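Long-range contacts in erythromycin C-12 hydroxylase (Saccharopolyspora erythraea, PDB 2JJN), which hydroxylates erythromycin D at C-12 of its macrolactone ring to give erythromycin C, as a heme-dependent cytochrome P450 monooxygenase of antibiotic biosynthesis: residues 73-78 against 294-299; 97-102 against 352-357. The protein carries 2 engineered substitutions. All coordinates share one frame; numbering follows the deposited sequence. Where two conformers were deposited one is given.

Interaction 1 of 2, residues 73-78 against 294-299; sequences PTRVIE and TTTKAT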
# COMPACT_ATOMS: atom_id res chain seq x y z
N PRO A 73 3.63 14.54 -9.37
CA PRO A 73 3.71 13.95 -10.72
C PRO A 73 3.24 14.90 -11.78
O PRO A 73 3.53 14.65 -12.97
CB PRO A 73 2.73 12.77 -10.69
CG PRO A 73 1.75 13.11 -9.59
CD PRO A 73 2.48 14.01 -8.60
N THR A 74 2.52 15.95 -11.37
CA THR A 74 1.83 16.85 -12.30
C THR A 74 2.85 17.69 -13.08
O THR A 74 2.55 18.20 -14.17
CB THR A 74 0.74 17.79 -11.60
OG1 THR A 74 1.35 18.84 -10.82
CG2 THR A 74 -0.21 17.00 -10.71
N ARG A 75 4.06 17.78 -12.52
CA ARG A 75 5.15 18.49 -13.18
C ARG A 75 5.38 18.00 -14.62
O ARG A 75 5.76 18.80 -15.51
CB ARG A 75 6.44 18.33 -12.35
CG ARG A 75 6.39 19.01 -10.95
CD ARG A 75 7.74 18.95 -10.18
NE ARG A 75 8.79 19.73 -10.86
CZ ARG A 75 9.37 20.83 -10.36
NH1 ARG A 75 9.03 21.32 -9.16
NH2 ARG A 75 10.31 21.45 -11.06
N VAL A 76 5.13 16.71 -14.86
CA VAL A 76 5.38 16.09 -16.17
C VAL A 76 4.08 15.66 -16.90
O VAL A 76 4.12 14.94 -17.91
CB VAL A 76 6.36 14.86 -16.02
CG1 VAL A 76 7.70 15.34 -15.48
CG2 VAL A 76 5.78 13.83 -15.09
N ILE A 77 2.93 16.07 -16.36
CA ILE A 77 1.64 15.73 -16.97
C ILE A 77 1.02 17.00 -17.50
O ILE A 77 0.68 17.91 -16.73
CB ILE A 77 0.65 15.03 -15.99
CG1 ILE A 77 1.24 13.71 -15.47
CG2 ILE A 77 -0.67 14.75 -16.70
CD1 ILE A 77 0.57 13.20 -14.18
N GLU A 78 0.90 17.04 -18.83
CA GLU A 78 0.40 18.21 -19.51
C GLU A 78 -0.98 18.61 -18.99
O GLU A 78 -1.91 17.80 -19.00
CB GLU A 78 0.36 17.95 -21.02
CG GLU A 78 0.18 19.21 -21.86
CD GLU A 78 0.15 18.91 -23.36
OE1 GLU A 78 0.59 19.77 -24.14
OE2 GLU A 78 -0.30 17.80 -23.74
N THR A 294 9.47 12.80 -9.96
CA THR A 294 9.77 13.54 -11.20
C THR A 294 11.05 14.35 -10.97
O THR A 294 11.19 14.99 -9.95
CB THR A 294 8.61 14.46 -11.58
OG1 THR A 294 8.30 15.32 -10.48
CG2 THR A 294 7.41 13.64 -11.98
N THR A 295 11.99 14.31 -11.91
CA THR A 295 13.22 15.08 -11.69
C THR A 295 12.95 16.58 -11.87
O THR A 295 12.22 17.00 -12.78
CB THR A 295 14.32 14.68 -12.69
OG1 THR A 295 13.82 14.79 -14.01
CG2 THR A 295 14.71 13.22 -12.45
N THR A 296 13.56 17.35 -11.00
CA THR A 296 13.40 18.82 -11.08
C THR A 296 14.55 19.48 -11.83
O THR A 296 14.52 20.69 -12.07
CB THR A 296 13.33 19.44 -9.68
OG1 THR A 296 14.55 19.21 -8.96
CG2 THR A 296 12.17 18.79 -8.93
N LYS A 297 15.56 18.68 -12.13
CA LYS A 297 16.79 19.13 -12.78
C LYS A 297 17.53 17.92 -13.32
O LYS A 297 17.27 16.80 -12.92
CB LYS A 297 17.69 19.87 -11.78
CG LYS A 297 18.03 19.06 -10.52
CD LYS A 297 18.81 19.90 -9.54
CE LYS A 297 19.43 19.04 -8.48
NZ LYS A 297 20.66 19.71 -7.90
N ALA A 298 18.53 18.18 -14.18
CA ALA A 298 19.41 17.11 -14.61
C ALA A 298 20.09 16.47 -13.43
O ALA A 298 20.59 17.18 -12.54
CB ALA A 298 20.45 17.65 -15.61
N THR A 299 20.15 15.13 -13.39
CA THR A 299 20.78 14.44 -12.27
C THR A 299 21.34 13.11 -12.76
O THR A 299 21.16 12.77 -13.93
CB THR A 299 19.76 14.27 -11.15
OG1 THR A 299 20.40 13.78 -9.98
CG2 THR A 299 18.65 13.30 -11.60
O HOH W 1 9.94 18.65 -12.83
O HOH W 2 12.03 21.35 -13.40

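Interaction 2 of 2, residues 97-102 against 352-357; sequences ALRKVV and FCLGAP. With HEM (protoporphyrin IX containing Fe), chain B; SO4 (sulfate ion), chain F.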
# COMPACT_ATOMS: atom_id res chain seq x y z
N ALA A 97 4.83 21.03 6.58
CA ALA A 97 3.74 21.73 7.31
C ALA A 97 2.51 20.83 7.33
O ALA A 97 1.82 20.69 8.36
CB ALA A 97 3.40 23.05 6.67
N LEU A 98 2.19 20.26 6.16
CA LEU A 98 1.01 19.45 6.06
C LEU A 98 1.16 18.17 6.91
O LEU A 98 0.25 17.76 7.61
CB LEU A 98 0.72 19.14 4.59
CG LEU A 98 -0.49 18.32 4.27
CD1 LEU A 98 -1.78 19.05 4.73
CD2 LEU A 98 -0.52 18.10 2.78
N ARG A 99 2.33 17.53 6.86
CA ARG A 99 2.53 16.31 7.61
C ARG A 99 2.40 16.57 9.12
O ARG A 99 1.82 15.77 9.83
CB ARG A 99 3.90 15.68 7.25
CG ARG A 99 4.17 14.43 8.04
CD ARG A 99 4.08 13.20 7.20
NE ARG A 99 4.42 11.99 7.98
CZ ARG A 99 4.80 10.83 7.44
NH1 ARG A 99 4.90 10.70 6.13
NH2 ARG A 99 5.10 9.80 8.23
N LYS A 100 2.90 17.71 9.58
CA LYS A 100 2.76 18.03 11.00
C LYS A 100 1.31 18.16 11.40
O LYS A 100 0.91 17.67 12.46
CB LYS A 100 3.47 19.34 11.31
CG LYS A 100 4.96 19.17 11.44
CD LYS A 100 5.59 20.53 11.65
CE LYS A 100 7.09 20.38 11.72
NZ LYS A 100 7.69 21.73 11.59
N VAL A 101 0.55 18.87 10.56
CA VAL A 101 -0.86 19.06 10.87
C VAL A 101 -1.58 17.71 10.94
O VAL A 101 -2.28 17.39 11.93
CB VAL A 101 -1.55 19.94 9.82
CG1 VAL A 101 -3.04 19.98 10.07
CG2 VAL A 101 -1.00 21.37 9.85
N VAL A 102 -1.46 16.90 9.90
CA VAL A 102 -2.20 15.64 9.92
C VAL A 102 -1.74 14.68 11.02
O VAL A 102 -2.56 13.96 11.62
CB VAL A 102 -2.27 14.97 8.54
CG1 VAL A 102 -2.91 15.90 7.54
CG2 VAL A 102 -0.89 14.49 8.04
N PHE A 352 7.75 8.57 4.28
CA PHE A 352 7.61 7.23 4.87
C PHE A 352 6.17 7.04 5.40
O PHE A 352 5.62 7.91 6.07
CB PHE A 352 8.61 7.08 6.02
CG PHE A 352 8.70 5.67 6.55
CD1 PHE A 352 9.65 4.78 6.07
CD2 PHE A 352 7.79 5.23 7.55
CE1 PHE A 352 9.72 3.44 6.58
CE2 PHE A 352 7.85 3.95 8.07
CZ PHE A 352 8.80 3.03 7.57
N CYS A 353 5.57 5.90 5.07
CA CYS A 353 4.13 5.65 5.37
C CYS A 353 3.66 6.10 6.74
O CYS A 353 4.12 5.59 7.75
CB CYS A 353 3.91 4.13 5.25
SG CYS A 353 2.17 3.75 5.40
N LEU A 354 2.72 7.05 6.73
CA LEU A 354 2.06 7.55 7.92
C LEU A 354 1.22 6.46 8.57
O LEU A 354 0.96 6.50 9.78
CB LEU A 354 1.13 8.74 7.51
CG LEU A 354 0.55 9.55 8.66
CD1 LEU A 354 1.60 10.11 9.63
CD2 LEU A 354 -0.24 10.69 8.04
N GLY A 355 0.79 5.49 7.75
CA GLY A 355 -0.17 4.48 8.18
C GLY A 355 0.49 3.19 8.61
O GLY A 355 -0.20 2.23 9.00
N ALA A 356 1.82 3.16 8.66
CA ALA A 356 2.50 1.87 8.93
C ALA A 356 2.03 1.17 10.22
O ALA A 356 1.83 -0.05 10.22
CB ALA A 356 4.04 2.02 8.91
N PRO A 357 1.92 1.92 11.34
CA PRO A 357 1.47 1.21 12.55
C PRO A 357 0.08 0.57 12.39
O PRO A 357 -0.17 -0.52 12.92
CB PRO A 357 1.41 2.32 13.63
CG PRO A 357 2.40 3.34 13.12
CD PRO A 357 2.18 3.34 11.62
CHA HEM B . 2.87 6.62 2.20
CHB HEM B . 3.11 1.78 1.56
CHC HEM B . -0.63 1.23 4.59
CHD HEM B . -1.38 6.04 4.57
C1A HEM B . 3.27 5.34 1.85
C2A HEM B . 4.43 5.04 1.00
C3A HEM B . 4.49 3.72 0.81
C4A HEM B . 3.37 3.13 1.52
CMA HEM B . 5.52 2.94 -0.03
CAA HEM B . 5.43 6.08 0.45
CBA HEM B . 4.92 6.74 -0.82
CGA HEM B . 5.99 7.56 -1.52
O1A HEM B . 7.15 7.65 -1.01
O2A HEM B . 5.64 8.18 -2.58
C1B HEM B . 2.11 1.21 2.35
C2B HEM B . 1.92 -0.20 2.54
C3B HEM B . 0.87 -0.36 3.39
C4B HEM B . 0.42 0.98 3.73
CMB HEM B . 2.83 -1.22 1.83
CAB HEM B . 0.19 -1.63 3.93
CBB HEM B . 0.89 -2.69 4.15
C1C HEM B . -1.16 2.48 4.84
C2C HEM B . -2.31 2.74 5.68
C3C HEM B . -2.52 4.08 5.68
C4C HEM B . -1.49 4.70 4.84
CMC HEM B . -3.09 1.62 6.41
CAC HEM B . -3.63 4.90 6.36
CBC HEM B . -4.09 4.63 7.58
C1D HEM B . -0.32 6.58 3.91
C2D HEM B . -0.18 7.99 3.70
C3D HEM B . 1.13 8.17 2.99
C4D HEM B . 1.67 6.85 2.83
CMD HEM B . -1.18 9.11 4.11
CAD HEM B . 1.76 9.48 2.50
CBD HEM B . 2.72 10.06 3.56
CGD HEM B . 3.41 11.28 3.01
O1D HEM B . 3.37 11.53 1.79
O2D HEM B . 4.02 12.00 3.83
NA HEM B . 2.65 4.13 2.18
NB HEM B . 1.15 1.94 3.05
NC HEM B . -0.72 3.69 4.34
ND HEM B . 0.81 5.92 3.38
FE HEM B . 1.08 3.91 3.36
S SO4 F . 4.96 11.55 11.67
O1 SO4 F . 4.66 10.25 11.08
O2 SO4 F . 4.49 12.63 10.82
O3 SO4 F . 6.40 11.72 11.81
O4 SO4 F . 4.33 11.59 12.99
O HOH W 3 -0.12 3.84 1.49

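Interaction 1 of 2, residues 73-78 against 294-299
Arg75 NH2 donates a hydrogen bond of 2.9 Å to water 2, which in turn can donate to Thr296 O, 2.9 Å away. A second relay runs from Arg75 NE through water 1 to Thr295 O, although the first leg is short enough that its exact length is doubtful. Both waters lie in the guanidinium plane at its edge, where the N-H groups point. With no direct hydrogen bond between the two segments, these relays are the polar link from one to the other. Thr296 uses the face of the same group: its methyl CG2 sits 3.7 Å above the plane, over the centre, with CZ the nearest atom. A bend at chi3 (66°) turns the otherwise extended arginine chain so that its flat end lies across this methyl.

Closer to the 3-10 turn 74-76 the contact becomes apolar. In the conformer described, Thr294 CG2 lies 3.5 Å from Val76 CG2 and 3.9 Å from Val76 CG1, the two side chains running past one another in opposite directions. The same methyl comes within 3.9 Å of Pro73 CA. Its position follows from chi1 of 55°, which sets CG2 anti to the carbonyl carbon and OG1 between that carbon and the backbone N, where Arg75 CD passes at 3.7 Å. The neighbour here is a methylene carbon, so this is packing; the hydroxyl's hydrogen bond goes to Asp72 O.

Strand 69-70, an edge of the five-stranded mixed sheet, pairs with strand 290-295 through Ser70 and Thr294. The contact therefore marks where the chain leaves the edge of the P450 beta sheet and turns into the loop leading to helix 94-105, the B-C loop, which carries the substrate-binding residues His88 and Glu89.

Interaction 2 of 2, residues 97-102 against 352-357
Arg99 meets the backbone carbonyl of Phe352 end-on: NH1 and NH2 both donate to Phe352 O, each at 2.9 Å, and the oxygen lies only 3° out of the guanidinium plane. The NH2 bond approaches nearly along the C=O axis, whereas NH1 comes in tilted from the carbonyl plane. The remaining edges hold anions. NH1 also reaches the heme propionate, with Arg99 NH1 2.8 Å from HEM O2D, while NE and NH2 take two oxygens of one sulfate. Of this pair the NH2 bond to SO4 O1 is almost straight, at 170°. All five N-H groups are thus engaged, which fixes the rotation of the flat group. Two anions beside it would favour the charged form; the sulfate probably comes from the crystallisation liquor.

Leu354 takes up a different orientation, with CB 4.1 Å above one guanidinium face, displaced from the centre of the group. Its CD1 lies over the rim of the same face, 3.8 Å from Arg99 NE, and CD2 goes to the helix, 3.9 Å from Val102 CG2 in the conformer described, where the leucine and valine side chains meet at a slant. In Arg99 the chain bends at chi2, an intermediate 109°, bringing the guanidinium from the helix flank to the loop.

Cys353, next to the gripped carbonyl, turns away from helix 94-105 and binds the heme iron, SG to FE 2.3 Å, with water 3 as the ligand on the opposite side. Gly355 CA comes within 3.5 Å of HEM C3C. This is the cysteine-ligand loop of the P450 fold, leading through the type I turn Cys353 to Ala356 into helix 356-374. Helix 94-105 flanks that loop, and Phe234 of helix 228-259 touches both Val102 and Leu354, packing against the apolar part.

Interaction 1 is a surface contact, its centre about 23 Å from that of the chain; interaction 2 is partly buried, its centre about 14 Å from that of the chain, beside the heme. Their nearest atoms are about 12 Å apart and they share no element, yet the loop holding 73-78 runs on into the helix holding 97-102. Each uses an arginine from the earlier part of the chain against backbone carbonyls of the later part. At the sheet edge, solvent mediates that link and threonine and valine methyls supply the packing. Near the cofactor the arginine binds its carbonyl directly and also holds a propionate, while the facing loop supplies the iron ligand.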